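Local structure of protease LasA (Pseudomonas aeruginosa, 3IT5) at residues L6-W11 and S50-H55; G14-P19 and P174-G179; P42-A47 and G114-P119. The protein degrades elastin and cleaves the pentaglycine cross-links of staphylococcal peptidoglycan as a secreted, zinc-dependent endopeptidase of the M23A family. One frame throughout, in Å; residues are numbered along the deposited sequence.

Along the chain the segments come in the order 6-11, 14-19, 42-47, 50-55, 114-119 and 174-179, and interaction 1 alternates with each of the others. Interactions 1 and 2 lie side by side, with centres about 10 Å apart, and meet directly where the rings of Trp11 and Trp17 stack. Through strand 50-52 and the pairing of strands 16-19 and 175-176, they join N- and C-terminal parts of the chain to the large antiparallel sheet holding Asp36 and His122. Interaction 3 stands apart, its centre about 21 Å and 20 Å from theirs, where the loop between strands 34-38 and 50-52 meets the loop just before His120.

Interaction 1 (L6-W11 and S50-H55); sequences LMQLPW and SVVAAH
Gln8 and Ala54 meet at the tightest point of this antiparallel contact. Gln8 N donates to Ala54 O from within the carbonyl plane at 2.9 Å, with a nearly straight N-H...O angle of 162°, and the same oxygen receives a C-H contact from Met7 CA at 3.2 Å. In return, the methyl CB of Ala54 presses against Gln8 O at 3.2 Å. Close by, Met7 and His55 run alongside each other: CG of Met7 lies 3.7 Å from His55 CB, while its sulfur comes obliquely to the imidazole. With His55 CG placed between its own backbone N and carbonyl carbon (chi1 58°), the ring turns the same way as the methionine chain, and its NE2 goes on to a weak hydrogen bond with Thr77 of strand 75-83.

Packing is looser only at the side chain of Leu6, which is partly exposed and whose CG stays 4.5 Å from His55 CB. The other end is close again: CG2 of Val52 fits against Trp11 O at 3.3 Å, although Val52 N reaches Pro10 O by a longer bond, from well above the carbonyl plane. Pro10 and Val51 turn to Leu121 and Tyr79 of the sheet near the active site. Two backbone hydrogen bonds, together with C-H...O and other carbonyl-to-carbon contacts in a buried interface, thus hold the N-terminal segment beside strand 50-52 of the large sheet.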
loop_
_atom_site.group_PDB
_atom_site.type_symbol
_atom_site.label_atom_id
_atom_site.label_comp_id
_atom_site.label_asym_id
_atom_site.label_seq_id
_atom_site.Cartn_x
_atom_site.Cartn_y
_atom_site.Cartn_z
ATOM N N LEU A 6 -13.215 6.201 -0.120
ATOM C CA LEU A 6 -12.685 5.812 -1.430
ATOM C C LEU A 6 -11.771 4.594 -1.374
ATOM O O LEU A 6 -11.756 3.780 -2.303
ATOM C CB LEU A 6 -11.949 6.988 -2.091
ATOM C CG LEU A 6 -11.358 6.793 -3.497
ATOM C CD1 LEU A 6 -12.414 6.349 -4.518
ATOM C CD2 LEU A 6 -10.666 8.055 -3.962
ATOM N N MET A 7 -11.022 4.467 -0.281
ATOM C CA MET A 7 -9.954 3.475 -0.198
ATOM C C MET A 7 -10.002 2.556 1.015
ATOM O O MET A 7 -10.366 2.970 2.118
ATOM C CB MET A 7 -8.590 4.165 -0.268
ATOM C CG MET A 7 -8.182 4.529 -1.675
ATOM S SD MET A 7 -6.647 5.448 -1.722
ATOM C CE MET A 7 -7.280 7.114 -1.659
ATOM N N GLN A 8 -9.635 1.299 0.775
ATOM C CA GLN A 8 -9.344 0.322 1.816
ATOM C C GLN A 8 -7.841 0.022 1.770
ATOM O O GLN A 8 -7.136 0.508 0.881
ATOM C CB GLN A 8 -10.148 -0.969 1.586
ATOM C CG GLN A 8 -9.833 -1.676 0.260
ATOM C CD GLN A 8 -10.069 -3.174 0.297
ATOM O OE1 GLN A 8 -9.122 -3.958 0.211
ATOM N NE2 GLN A 8 -11.320 -3.581 0.421
ATOM N N LEU A 9 -7.356 -0.782 2.713
ATOM C CA LEU A 9 -5.959 -1.230 2.716
ATOM C C LEU A 9 -5.701 -2.226 1.572
ATOM O O LEU A 9 -6.597 -3.002 1.219
ATOM C CB LEU A 9 -5.604 -1.855 4.073
ATOM C CG LEU A 9 -5.723 -0.938 5.296
ATOM C CD1 LEU A 9 -5.889 -1.756 6.586
ATOM C CD2 LEU A 9 -4.532 0.026 5.397
ATOM N N PRO A 10 -4.478 -2.209 0.993
ATOM C CA PRO A 10 -4.167 -3.007 -0.205
ATOM C C PRO A 10 -3.896 -4.502 0.039
ATOM O O PRO A 10 -2.974 -5.076 -0.558
ATOM C CB PRO A 10 -2.927 -2.303 -0.773
ATOM C CG PRO A 10 -2.244 -1.750 0.423
ATOM C CD PRO A 10 -3.339 -1.356 1.388
ATOM N N TRP A 11 -4.682 -5.116 0.921
ATOM C CA TRP A 11 -4.735 -6.573 1.033
ATOM C C TRP A 11 -6.173 -7.039 1.231
ATOM O O TRP A 11 -7.063 -6.222 1.469
ATOM C CB TRP A 11 -3.816 -7.106 2.135
ATOM C CG TRP A 11 -4.000 -6.503 3.500
ATOM C CD1 TRP A 11 -4.874 -6.909 4.471
ATOM C CD2 TRP A 11 -3.260 -5.408 4.060
ATOM N NE1 TRP A 11 -4.730 -6.127 5.597
ATOM C CE2 TRP A 11 -3.747 -5.199 5.369
ATOM C CE3 TRP A 11 -2.234 -4.581 3.578
ATOM C CZ2 TRP A 11 -3.241 -4.200 6.206
ATOM C CZ3 TRP A 11 -1.736 -3.580 4.410
ATOM C CH2 TRP A 11 -2.240 -3.401 5.710
ATOM N N SER A 50 -1.631 -12.111 -0.980
ATOM C CA SER A 50 -2.353 -11.391 -2.032
ATOM C C SER A 50 -2.414 -9.882 -1.814
ATOM O O SER A 50 -2.838 -9.414 -0.748
ATOM C CB SER A 50 -3.767 -11.964 -2.187
ATOM O OG SER A 50 -3.711 -13.359 -2.450
ATOM N N VAL A 51 -1.978 -9.134 -2.830
ATOM C CA VAL A 51 -2.178 -7.688 -2.894
ATOM C C VAL A 51 -3.452 -7.385 -3.705
ATOM O O VAL A 51 -3.629 -7.894 -4.817
ATOM C CB VAL A 51 -0.965 -6.959 -3.533
ATOM C CG1 VAL A 51 -1.221 -5.451 -3.624
ATOM C CG2 VAL A 51 0.326 -7.234 -2.751
ATOM N N VAL A 52 -4.335 -6.569 -3.139
ATOM C CA VAL A 52 -5.574 -6.188 -3.817
ATOM C C VAL A 52 -5.647 -4.679 -4.044
ATOM O O VAL A 52 -4.974 -3.897 -3.352
ATOM C CB VAL A 52 -6.849 -6.667 -3.056
ATOM C CG1 VAL A 52 -6.784 -8.167 -2.738
ATOM C CG2 VAL A 52 -7.064 -5.854 -1.787
ATOM N N ALA A 53 -6.467 -4.282 -5.015
ATOM C CA ALA A 53 -6.724 -2.874 -5.295
ATOM C C ALA A 53 -7.298 -2.172 -4.070
ATOM O O ALA A 53 -8.246 -2.652 -3.443
ATOM C CB ALA A 53 -7.667 -2.725 -6.483
ATOM N N ALA A 54 -6.704 -1.033 -3.733
ATOM C CA ALA A 54 -7.156 -0.235 -2.605
ATOM C C ALA A 54 -8.443 0.517 -2.938
ATOM O O ALA A 54 -9.150 0.975 -2.041
ATOM C CB ALA A 54 -6.070 0.724 -2.181
ATOM N N HIS A 55 -8.746 0.621 -4.232
ATOM C CA HIS A 55 -9.917 1.352 -4.703
ATOM C C HIS A 55 -10.328 0.947 -6.116
ATOM O O HIS A 55 -9.592 0.235 -6.817
ATOM C CB HIS A 55 -9.630 2.856 -4.683
ATOM C CG HIS A 55 -8.453 3.251 -5.517
ATOM N ND1 HIS A 55 -8.575 3.681 -6.821
ATOM C CD2 HIS A 55 -7.129 3.280 -5.235
ATOM C CE1 HIS A 55 -7.377 3.956 -7.306
ATOM N NE2 HIS A 55 -6.482 3.717 -6.364
#

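Interaction 2 (G14-P19 and P174-G179); sequences GYSWQP and PLYNPG
Unusually, the ring of Tyr176 reaches back alongside Gly14, two residues short of its own strand partner. Its CE2 lies 3.3 Å from Gly14 O and its OH 3.4 Å from Gly14 CA. CG of Tyr176 stands opposite its own backbone N (chi1 -176°), which swings the ring in that direction; Ser16 OG meets the ring edge, near its plane, 3.6 Å from CD2.

The backbones make a short antiparallel pairing, with Ser16 and Tyr176 non-hydrogen-bonded and Trp17 and Leu175 hydrogen-bonded. Leu175 N donates to Trp17 O at 2.8 Å, and Asn177 N to Tyr15 O at 3.1 Å. Farther along, Gly14 N gives Asn177 O an almost perfectly straight bond (2.8 Å, 178°). Asn177 OD1 then accepts from Gly179 N in an Asx turn, and its ND2 makes a weak hydrogen bond to Trp11 O.

On the face of Trp17 and Leu175, the Leu175 and Pro19 side chains cross at about a right angle, CD2 of Leu175 3.9 Å from Pro19 CG. The hydrogen bonds across the contact are all backbone to backbone: three of them join the segments, while Leu175 and Pro19 pack on Phe160 of strand 159-162.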
loop_
_atom_site.group_PDB
_atom_site.type_symbol
_atom_site.label_atom_id
_atom_site.label_comp_id
_atom_site.label_asym_id
_atom_site.label_seq_id
_atom_site.Cartn_x
_atom_site.Cartn_y
_atom_site.Cartn_z
ATOM N N GLY A 14 -10.759 -8.784 5.613
ATOM C CA GLY A 14 -10.854 -9.842 6.626
ATOM C C GLY A 14 -9.508 -10.363 7.103
ATOM O O GLY A 14 -9.440 -11.210 8.005
ATOM N N TYR A 15 -8.437 -9.853 6.502
ATOM C CA TYR A 15 -7.080 -10.291 6.820
ATOM C C TYR A 15 -6.221 -9.122 7.325
ATOM O O TYR A 15 -6.600 -7.959 7.186
ATOM C CB TYR A 15 -6.452 -11.008 5.612
ATOM C CG TYR A 15 -7.252 -12.222 5.162
ATOM C CD1 TYR A 15 -6.943 -13.505 5.628
ATOM C CD2 TYR A 15 -8.333 -12.082 4.289
ATOM C CE1 TYR A 15 -7.691 -14.620 5.220
ATOM C CE2 TYR A 15 -9.082 -13.181 3.878
ATOM C CZ TYR A 15 -8.757 -14.444 4.343
ATOM O OH TYR A 15 -9.512 -15.519 3.928
ATOM N N SER A 16 -5.082 -9.442 7.931
ATOM C CA SER A 16 -4.256 -8.452 8.618
ATOM C C SER A 16 -2.784 -8.564 8.225
ATOM O O SER A 16 -2.185 -9.638 8.331
ATOM C CB SER A 16 -4.392 -8.615 10.138
ATOM O OG SER A 16 -5.747 -8.551 10.551
ATOM N N TRP A 17 -2.213 -7.452 7.769
ATOM C CA TRP A 17 -0.782 -7.375 7.477
ATOM C C TRP A 17 -0.119 -6.350 8.383
ATOM O O TRP A 17 -0.802 -5.520 8.995
ATOM C CB TRP A 17 -0.552 -6.969 6.016
ATOM C CG TRP A 17 -0.837 -8.030 4.997
ATOM C CD1 TRP A 17 -1.460 -9.232 5.196
ATOM C CD2 TRP A 17 -0.547 -7.958 3.599
ATOM N NE1 TRP A 17 -1.557 -9.917 4.011
ATOM C CE2 TRP A 17 -1.007 -9.157 3.013
ATOM C CE3 TRP A 17 0.068 -6.997 2.785
ATOM C CZ2 TRP A 17 -0.871 -9.423 1.650
ATOM C CZ3 TRP A 17 0.189 -7.256 1.426
ATOM C CH2 TRP A 17 -0.277 -8.461 0.873
ATOM N N GLN A 18 1.212 -6.402 8.446
ATOM C CA GLN A 18 2.001 -5.452 9.233
ATOM C C GLN A 18 2.583 -4.339 8.359
ATOM O O GLN A 18 3.437 -4.606 7.505
ATOM C CB GLN A 18 3.163 -6.160 9.928
ATOM C CG GLN A 18 2.789 -7.231 10.931
ATOM C CD GLN A 18 4.020 -7.922 11.477
ATOM O OE1 GLN A 18 5.088 -7.313 11.591
ATOM N NE2 GLN A 18 3.886 -9.201 11.807
ATOM N N PRO A 19 2.151 -3.084 8.585
ATOM C CA PRO A 19 2.743 -1.972 7.836
ATOM C C PRO A 19 4.003 -1.423 8.504
ATOM O O PRO A 19 4.206 -1.624 9.703
ATOM C CB PRO A 19 1.635 -0.916 7.854
ATOM C CG PRO A 19 0.908 -1.169 9.165
ATOM C CD PRO A 19 1.099 -2.629 9.519
ATOM N N PRO A 174 -0.298 -6.378 13.532
ATOM C CA PRO A 174 -1.308 -6.779 12.547
ATOM C C PRO A 174 -2.392 -5.721 12.399
ATOM O O PRO A 174 -2.984 -5.301 13.390
ATOM C CB PRO A 174 -1.893 -8.064 13.143
ATOM C CG PRO A 174 -0.816 -8.590 14.041
ATOM C CD PRO A 174 -0.165 -7.372 14.615
ATOM N N LEU A 175 -2.633 -5.286 11.166
ATOM C CA LEU A 175 -3.630 -4.257 10.891
ATOM C C LEU A 175 -4.810 -4.864 10.137
ATOM O O LEU A 175 -4.717 -5.130 8.935
ATOM C CB LEU A 175 -3.004 -3.106 10.086
ATOM C CG LEU A 175 -3.792 -1.805 9.906
ATOM C CD1 LEU A 175 -4.076 -1.160 11.258
ATOM C CD2 LEU A 175 -3.024 -0.841 9.003
ATOM N N TYR A 176 -5.913 -5.087 10.850
ATOM C CA TYR A 176 -7.118 -5.680 10.257
ATOM C C TYR A 176 -7.736 -4.779 9.195
ATOM O O TYR A 176 -7.887 -3.578 9.405
ATOM C CB TYR A 176 -8.166 -6.026 11.328
ATOM C CG TYR A 176 -9.383 -6.736 10.762
ATOM C CD1 TYR A 176 -10.560 -6.033 10.479
ATOM C CD2 TYR A 176 -9.350 -8.102 10.484
ATOM C CE1 TYR A 176 -11.679 -6.675 9.947
ATOM C CE2 TYR A 176 -10.463 -8.756 9.955
ATOM C CZ TYR A 176 -11.622 -8.034 9.688
ATOM O OH TYR A 176 -12.725 -8.671 9.165
ATOM N N ASN A 177 -8.088 -5.379 8.060
ATOM C CA ASN A 177 -8.729 -4.670 6.957
ATOM C C ASN A 177 -10.223 -4.994 6.886
ATOM O O ASN A 177 -10.602 -6.066 6.414
ATOM C CB ASN A 177 -8.042 -5.014 5.628
ATOM C CG ASN A 177 -8.643 -4.271 4.440
ATOM O OD1 ASN A 177 -9.372 -3.290 4.603
ATOM N ND2 ASN A 177 -8.328 -4.731 3.238
ATOM N N PRO A 178 -11.080 -4.065 7.358
ATOM C CA PRO A 178 -12.523 -4.317 7.332
ATOM C C PRO A 178 -13.174 -4.017 5.975
ATOM O O PRO A 178 -14.295 -4.462 5.721
ATOM C CB PRO A 178 -13.057 -3.387 8.426
ATOM C CG PRO A 178 -12.076 -2.275 8.502
ATOM C CD PRO A 178 -10.750 -2.771 7.987
ATOM N N GLY A 179 -12.462 -3.292 5.114
ATOM C CA GLY A 179 -12.966 -2.918 3.793
ATOM C C GLY A 179 -13.066 -1.414 3.634
ATOM O O GLY A 179 -12.390 -0.663 4.345
#

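Interaction 3 (P42-A47 and G114-P119); sequences PRWGSA and GSSTGP
Arg43 to Ser46 form a type II beta turn, with Gly45 at its third position, where a positive phi of 78° suits glycine. In the other segment, residues 116-118 make an ST turn in which Ser116 OG accepts from Gly118 N at 3.3 Å. Neither segment is helix or strand: one links strands 34-38 and 50-52, the other leads into strand 121-127 of the M23 fold. The nearest CA atoms are those of Arg43 and Gly118, 5.6 Å apart, yet no direct hydrogen bond crosses between the segments.

The indole of Trp44 carries the contact. One face of its six-membered ring lies against Gly118 and Pro119 and receives CH-pi contacts from both: Gly118 CA is 3.8 Å from the ring centre and Pro119 CD 3.9 Å, each offset toward the rim. Lacking a side chain, Gly118 can bring its backbone close to Pro42 O. Trp44 CG stands opposite its own carbonyl carbon (chi1 -64°), and this carries the ring across to the other loop, where Ser116 CB sits in plane at its edge. Ile106 and Ala109 of helix 106-109 also touch the indole. Pro119 is held from another direction as well, its CG 3.5 Å from Arg43 O, while its ring crosses that of Pro42 obliquely.

The contact lies just before His120, a probable proton donor or acceptor, and His122, a zinc ligand, which belong to the His-x-His motif of the family. Gly118 O accepts a hydrogen bond from His120 ND1, which probably helps orient that imidazole. Between the two prolines one water bridges the loops, donating to Pro42 O at 2.9 Å and to Pro119 O at 2.8 Å.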
loop_
_atom_site.group_PDB
_atom_site.type_symbol
_atom_site.label_atom_id
_atom_site.label_comp_id
_atom_site.label_asym_id
_atom_site.label_seq_id
_atom_site.Cartn_x
_atom_site.Cartn_y
_atom_site.Cartn_z
ATOM N N PRO A 42 9.134 -11.746 6.221
ATOM C CA PRO A 42 10.016 -12.896 6.349
ATOM C C PRO A 42 11.293 -12.770 5.510
ATOM O O PRO A 42 11.575 -11.699 4.961
ATOM C CB PRO A 42 9.149 -14.021 5.795
ATOM C CG PRO A 42 8.365 -13.346 4.684
ATOM C CD PRO A 42 8.284 -11.867 5.021
ATOM N N ARG A 43 12.048 -13.863 5.421
ATOM C CA ARG A 43 13.210 -13.945 4.543
ATOM C C ARG A 43 12.753 -14.193 3.107
ATOM O O ARG A 43 11.612 -14.605 2.880
ATOM C CB ARG A 43 14.129 -15.087 4.990
ATOM C CG ARG A 43 15.596 -14.797 4.799
ATOM C CD ARG A 43 16.365 -15.998 4.281
ATOM N NE ARG A 43 17.513 -15.570 3.481
ATOM C CZ ARG A 43 18.788 -15.856 3.743
ATOM N NH1 ARG A 43 19.127 -16.601 4.792
ATOM N NH2 ARG A 43 19.733 -15.399 2.936
ATOM N N TRP A 44 13.637 -13.951 2.140
ATOM C CA TRP A 44 13.373 -14.335 0.750
ATOM C C TRP A 44 13.149 -15.846 0.656
ATOM O O TRP A 44 13.613 -16.608 1.511
ATOM C CB TRP A 44 14.526 -13.915 -0.174
ATOM C CG TRP A 44 14.734 -12.423 -0.271
ATOM C CD1 TRP A 44 15.809 -11.714 0.192
ATOM C CD2 TRP A 44 13.848 -11.462 -0.867
ATOM N NE1 TRP A 44 15.648 -10.373 -0.080
ATOM C CE2 TRP A 44 14.455 -10.192 -0.731
ATOM C CE3 TRP A 44 12.604 -11.552 -1.511
ATOM C CZ2 TRP A 44 13.855 -9.017 -1.205
ATOM C CZ3 TRP A 44 12.004 -10.383 -1.978
ATOM C CH2 TRP A 44 12.635 -9.132 -1.824
ATOM N N GLY A 45 12.427 -16.269 -0.377
ATOM C CA GLY A 45 12.084 -17.674 -0.556
ATOM C C GLY A 45 10.938 -18.132 0.331
ATOM O O GLY A 45 10.604 -19.320 0.352
ATOM N N SER A 46 10.345 -17.194 1.067
ATOM C CA SER A 46 9.186 -17.473 1.921
ATOM C C SER A 46 7.861 -17.353 1.167
ATOM O O SER A 46 7.807 -16.831 0.045
ATOM C CB SER A 46 9.162 -16.528 3.127
ATOM O OG SER A 46 10.324 -16.656 3.931
ATOM N N ALA A 47 6.794 -17.839 1.802
ATOM C CA ALA A 47 5.442 -17.725 1.265
ATOM C C ALA A 47 5.011 -16.264 1.222
ATOM O O ALA A 47 5.307 -15.497 2.139
ATOM C CB ALA A 47 4.467 -18.549 2.111
ATOM N N GLY A 114 16.065 -0.609 -7.561
ATOM C CA GLY A 114 15.825 -0.306 -6.153
ATOM C C GLY A 114 16.573 -1.243 -5.222
ATOM O O GLY A 114 17.541 -1.898 -5.630
ATOM N N SER A 115 16.130 -1.265 -3.967
ATOM C CA SER A 115 16.640 -2.192 -2.962
ATOM C C SER A 115 15.476 -2.723 -2.136
ATOM O O SER A 115 14.373 -2.192 -2.205
ATOM C CB SER A 115 17.671 -1.514 -2.056
ATOM O OG SER A 115 18.988 -1.719 -2.534
ATOM N N SER A 116 15.724 -3.786 -1.368
ATOM C CA SER A 116 14.693 -4.398 -0.519
ATOM C C SER A 116 15.301 -5.290 0.554
ATOM O O SER A 116 16.215 -6.075 0.281
ATOM C CB SER A 116 13.688 -5.209 -1.353
ATOM O OG SER A 116 12.791 -5.927 -0.515
ATOM N N THR A 117 14.770 -5.163 1.769
ATOM C CA THR A 117 15.216 -5.937 2.930
ATOM C C THR A 117 14.690 -7.376 2.899
ATOM O O THR A 117 15.298 -8.285 3.465
ATOM C CB THR A 117 14.751 -5.270 4.250
ATOM O OG1 THR A 117 13.323 -5.203 4.273
ATOM C CG2 THR A 117 15.314 -3.854 4.379
ATOM N N GLY A 118 13.556 -7.569 2.231
ATOM C CA GLY A 118 12.881 -8.870 2.160
ATOM C C GLY A 118 11.504 -8.684 1.546
ATOM O O GLY A 118 11.147 -7.564 1.181
ATOM N N PRO A 119 10.719 -9.773 1.427
ATOM C CA PRO A 119 9.380 -9.694 0.820
ATOM C C PRO A 119 8.452 -8.689 1.515
ATOM O O PRO A 119 8.270 -8.748 2.735
ATOM C CB PRO A 119 8.831 -11.117 0.985
ATOM C CG PRO A 119 10.043 -11.983 1.075
ATOM C CD PRO A 119 11.074 -11.159 1.794
HETATM O O HOH W 1 10.374 -9.087 4.555
#